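Local coordinates for protein glycerol dehydrogenase (Bacillus coagulans, PDB 6CSJ) that probably oxidises glycerol and related polyols with NAD+, and as this double mutant has acquired D-lactate dehydrogenase activity, at residues T6-L18 with L145-I157. The protein carries 2 engineered substitutions. Numbering follows the deposited sequence.
Sequences TSPSKFIQGPDEL and LNPTFVIMDTKVI
Asp153 turns its carboxylate to Asp16 and Leu18 of the loop after strand 10-14, one side chain satisfying several backbone N-H groups. Asp153 OD1 takes Asp16 N at 2.9 Å and Val156 N from opposite faces of the carboxylate plane, with a weak third bond from Lys155 N. Leu18 N, 2.8 Å from Asp153 OD2, comes on the anti side of that oxygen, tilted 32° out of the plane. Asp153 is thus the N-cap of the helix that follows and also grips the type II turn from Gly14 to Glu17; CG lies anti to the backbone N (chi1 -168°), which brings the group up to that turn. With an alanine here, Asp16 N and Leu18 N would probably lose their acceptor and the helix its cap. Upstream, strands 10-14 and 149-153 run parallel as the edge pair of the six-stranded sheet in the Rossmann-like N-terminal domain of iron-containing alcohol dehydrogenases. Lys10 N, Ile12 N and Gly14 N donate to Thr148 O, Val150 O and Met152 O; in return Lys10 O accepts Val150 N, Ile12 O takes Met152 N at 2.7 Å, and Gly14 O receives Thr154 N from above its carbonyl plane. The other edge of strand 149-153 pairs with Val111 and Val113. Phe11 lays CE2 obliquely against Met152 CG, 3.5 Å away, and on the opposite face the Lys10 aliphatic chain runs alongside the Phe149 ring. Helix 228-248 supplies polar partners: Gln13 NE2 bonds to Glu231 O, Thr154 OG1 to Glu231 OE2, and Asn146 ND2 to Glu246 OE1. Asn146 ND2 also bonds to Thr124 O in a loop.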
# COMPACT_ATOMS: atom_id res chain seq x y z
N THR A 6 -10.70 -11.11 4.61
CA THR A 6 -10.34 -10.46 5.85
C THR A 6 -10.44 -8.95 5.69
O THR A 6 -10.34 -8.43 4.58
CB THR A 6 -8.92 -10.82 6.29
OG1 THR A 6 -7.98 -10.22 5.40
CG2 THR A 6 -8.72 -12.32 6.31
N SER A 7 -10.60 -8.26 6.82
CA SER A 7 -10.82 -6.82 6.81
C SER A 7 -10.45 -6.20 8.16
O SER A 7 -10.51 -6.87 9.20
CB SER A 7 -12.30 -6.55 6.51
OG SER A 7 -12.65 -5.18 6.58
N PRO A 8 -10.09 -4.90 8.14
CA PRO A 8 -10.20 -4.13 9.38
C PRO A 8 -11.61 -4.20 9.91
O PRO A 8 -12.54 -4.39 9.14
CB PRO A 8 -9.87 -2.70 8.95
CG PRO A 8 -9.13 -2.83 7.67
CD PRO A 8 -9.64 -4.07 7.01
N SER A 9 -11.77 -4.09 11.22
CA SER A 9 -13.10 -4.13 11.82
C SER A 9 -13.91 -2.89 11.42
O SER A 9 -15.13 -2.98 11.25
CB SER A 9 -13.02 -4.26 13.33
OG SER A 9 -14.32 -4.49 13.85
N LYS A 10 -13.24 -1.75 11.27
CA LYS A 10 -13.85 -0.53 10.78
C LYS A 10 -12.86 0.23 9.90
O LYS A 10 -11.68 0.32 10.23
CB LYS A 10 -14.29 0.39 11.93
CG LYS A 10 -15.18 -0.25 12.98
CD LYS A 10 -15.86 0.80 13.83
CE LYS A 10 -16.46 0.22 15.10
NZ LYS A 10 -17.45 -0.87 14.91
N PHE A 11 -13.36 0.75 8.77
CA PHE A 11 -12.60 1.67 7.94
C PHE A 11 -13.39 2.98 7.89
O PHE A 11 -14.56 2.98 7.49
CB PHE A 11 -12.33 1.09 6.54
CG PHE A 11 -11.83 2.10 5.55
CD1 PHE A 11 -12.72 2.80 4.77
CD2 PHE A 11 -10.47 2.37 5.40
CE1 PHE A 11 -12.29 3.78 3.87
CE2 PHE A 11 -10.02 3.30 4.49
CZ PHE A 11 -10.93 4.01 3.73
N ILE A 12 -12.73 4.07 8.29
CA ILE A 12 -13.39 5.34 8.60
C ILE A 12 -12.69 6.45 7.82
O ILE A 12 -11.47 6.60 7.91
CB ILE A 12 -13.27 5.62 10.12
CG1 ILE A 12 -14.07 4.59 10.92
CG2 ILE A 12 -13.71 7.04 10.48
CD1 ILE A 12 -13.45 4.30 12.27
N GLN A 13 -13.46 7.22 7.05
CA GLN A 13 -12.88 8.22 6.16
C GLN A 13 -13.69 9.51 6.14
O GLN A 13 -14.92 9.48 6.08
CB GLN A 13 -12.77 7.65 4.74
CG GLN A 13 -12.16 8.60 3.72
CD GLN A 13 -12.09 8.01 2.33
OE1 GLN A 13 -11.81 6.83 2.16
NE2 GLN A 13 -12.33 8.84 1.32
N GLY A 14 -12.99 10.64 6.15
CA GLY A 14 -13.61 11.95 6.13
C GLY A 14 -12.61 13.05 6.45
O GLY A 14 -11.52 12.77 6.96
N PRO A 15 -12.97 14.31 6.14
CA PRO A 15 -12.06 15.41 6.48
C PRO A 15 -12.04 15.69 7.99
O PRO A 15 -13.10 15.60 8.65
CB PRO A 15 -12.63 16.60 5.69
CG PRO A 15 -14.05 16.28 5.45
CD PRO A 15 -14.25 14.78 5.59
N ASP A 16 -10.85 15.94 8.53
CA ASP A 16 -10.65 16.30 9.94
C ASP A 16 -11.05 15.18 10.94
O ASP A 16 -11.41 15.45 12.09
CB ASP A 16 -11.40 17.62 10.23
CG ASP A 16 -10.72 18.48 11.31
OD1 ASP A 16 -9.58 18.21 11.74
OD2 ASP A 16 -11.38 19.46 11.72
N GLU A 17 -10.94 13.93 10.50
CA GLU A 17 -11.20 12.73 11.33
C GLU A 17 -10.30 12.61 12.58
O GLU A 17 -10.75 12.09 13.61
CB GLU A 17 -11.05 11.46 10.48
CG GLU A 17 -12.25 10.54 10.30
CD GLU A 17 -13.60 11.15 10.54
OE1 GLU A 17 -14.10 11.02 11.68
OE2 GLU A 17 -14.19 11.71 9.59
N LEU A 18 -9.06 13.08 12.51
CA LEU A 18 -8.16 13.07 13.68
C LEU A 18 -8.68 13.93 14.84
O LEU A 18 -8.34 13.65 16.00
CB LEU A 18 -6.73 13.50 13.30
CG LEU A 18 -5.91 12.52 12.45
CD1 LEU A 18 -4.54 13.09 12.12
CD2 LEU A 18 -5.77 11.16 13.10
N LEU A 145 -4.56 -10.71 12.98
CA LEU A 145 -5.70 -9.88 12.62
C LEU A 145 -5.28 -8.63 11.85
O LEU A 145 -4.21 -8.07 12.08
CB LEU A 145 -6.46 -9.47 13.89
CG LEU A 145 -7.05 -10.58 14.77
CD1 LEU A 145 -7.62 -9.97 16.04
CD2 LEU A 145 -8.12 -11.40 14.07
N ASN A 146 -6.14 -8.19 10.94
CA ASN A 146 -6.02 -6.87 10.35
C ASN A 146 -6.24 -5.84 11.44
O ASN A 146 -6.98 -6.10 12.38
CB ASN A 146 -7.05 -6.65 9.24
CG ASN A 146 -6.85 -7.57 8.04
OD1 ASN A 146 -7.17 -8.75 8.10
ND2 ASN A 146 -6.33 -7.01 6.96
N PRO A 147 -5.60 -4.66 11.33
CA PRO A 147 -5.78 -3.63 12.36
C PRO A 147 -7.24 -3.36 12.65
O PRO A 147 -8.07 -3.40 11.73
CB PRO A 147 -5.13 -2.38 11.74
CG PRO A 147 -4.92 -2.71 10.28
CD PRO A 147 -4.73 -4.19 10.23
N THR A 148 -7.57 -3.11 13.92
CA THR A 148 -8.96 -2.97 14.35
C THR A 148 -9.67 -1.84 13.58
O THR A 148 -10.71 -2.08 12.98
CB THR A 148 -9.06 -2.74 15.88
OG1 THR A 148 -8.04 -3.50 16.55
CG2 THR A 148 -10.44 -3.16 16.41
N PHE A 149 -9.11 -0.62 13.59
CA PHE A 149 -9.65 0.52 12.84
C PHE A 149 -8.57 1.06 11.91
O PHE A 149 -7.41 1.15 12.29
CB PHE A 149 -10.07 1.72 13.71
CG PHE A 149 -11.17 1.46 14.73
CD1 PHE A 149 -11.94 0.30 14.75
CD2 PHE A 149 -11.46 2.47 15.66
CE1 PHE A 149 -12.93 0.13 15.72
CE2 PHE A 149 -12.45 2.29 16.62
CZ PHE A 149 -13.19 1.12 16.65
N VAL A 150 -8.99 1.46 10.71
CA VAL A 150 -8.21 2.30 9.83
C VAL A 150 -8.96 3.63 9.70
O VAL A 150 -10.15 3.63 9.39
CB VAL A 150 -8.03 1.64 8.44
CG1 VAL A 150 -7.19 2.53 7.53
CG2 VAL A 150 -7.41 0.26 8.60
N ILE A 151 -8.26 4.74 9.93
CA ILE A 151 -8.85 6.08 9.90
C ILE A 151 -8.14 6.97 8.88
O ILE A 151 -6.94 7.19 9.00
CB ILE A 151 -8.82 6.75 11.29
CG1 ILE A 151 -9.73 5.96 12.25
CG2 ILE A 151 -9.28 8.22 11.21
CD1 ILE A 151 -9.73 6.46 13.68
N MET A 152 -8.89 7.49 7.90
CA MET A 152 -8.33 8.33 6.84
C MET A 152 -8.83 9.78 6.99
O MET A 152 -9.99 10.09 6.68
CB MET A 152 -8.73 7.79 5.45
CG MET A 152 -8.42 6.32 5.20
SD MET A 152 -6.71 5.83 5.48
CE MET A 152 -5.88 6.48 4.03
N ASP A 153 -7.95 10.65 7.49
CA ASP A 153 -8.23 12.08 7.59
C ASP A 153 -7.86 12.69 6.26
O ASP A 153 -6.69 12.95 5.98
CB ASP A 153 -7.43 12.72 8.74
CG ASP A 153 -7.90 14.13 9.08
OD1 ASP A 153 -8.19 14.93 8.16
OD2 ASP A 153 -7.98 14.43 10.29
N THR A 154 -8.87 12.91 5.42
CA THR A 154 -8.64 13.32 4.04
C THR A 154 -8.06 14.73 3.94
O THR A 154 -7.36 15.04 2.98
CB THR A 154 -9.92 13.21 3.21
OG1 THR A 154 -10.96 13.98 3.81
CG2 THR A 154 -10.36 11.77 3.14
N LYS A 155 -8.34 15.57 4.94
CA LYS A 155 -7.78 16.92 5.00
C LYS A 155 -6.28 16.86 5.25
O LYS A 155 -5.52 17.53 4.57
CB LYS A 155 -8.46 17.73 6.11
CG LYS A 155 -8.12 19.21 6.11
CD LYS A 155 -8.43 19.87 7.45
CE LYS A 155 -8.35 21.38 7.36
NZ LYS A 155 -9.14 22.03 8.44
N VAL A 156 -5.86 16.05 6.22
CA VAL A 156 -4.43 15.85 6.47
C VAL A 156 -3.75 15.21 5.26
O VAL A 156 -2.69 15.68 4.84
CB VAL A 156 -4.18 15.01 7.75
CG1 VAL A 156 -2.71 14.63 7.88
CG2 VAL A 156 -4.66 15.78 8.98
N ILE A 157 -4.38 14.19 4.68
CA ILE A 157 -3.82 13.47 3.52
C ILE A 157 -3.61 14.36 2.30
O ILE A 157 -2.59 14.25 1.61
CB ILE A 157 -4.67 12.23 3.15
CG1 ILE A 157 -4.56 11.16 4.25
CG2 ILE A 157 -4.26 11.63 1.80
CD1 ILE A 157 -5.72 10.20 4.29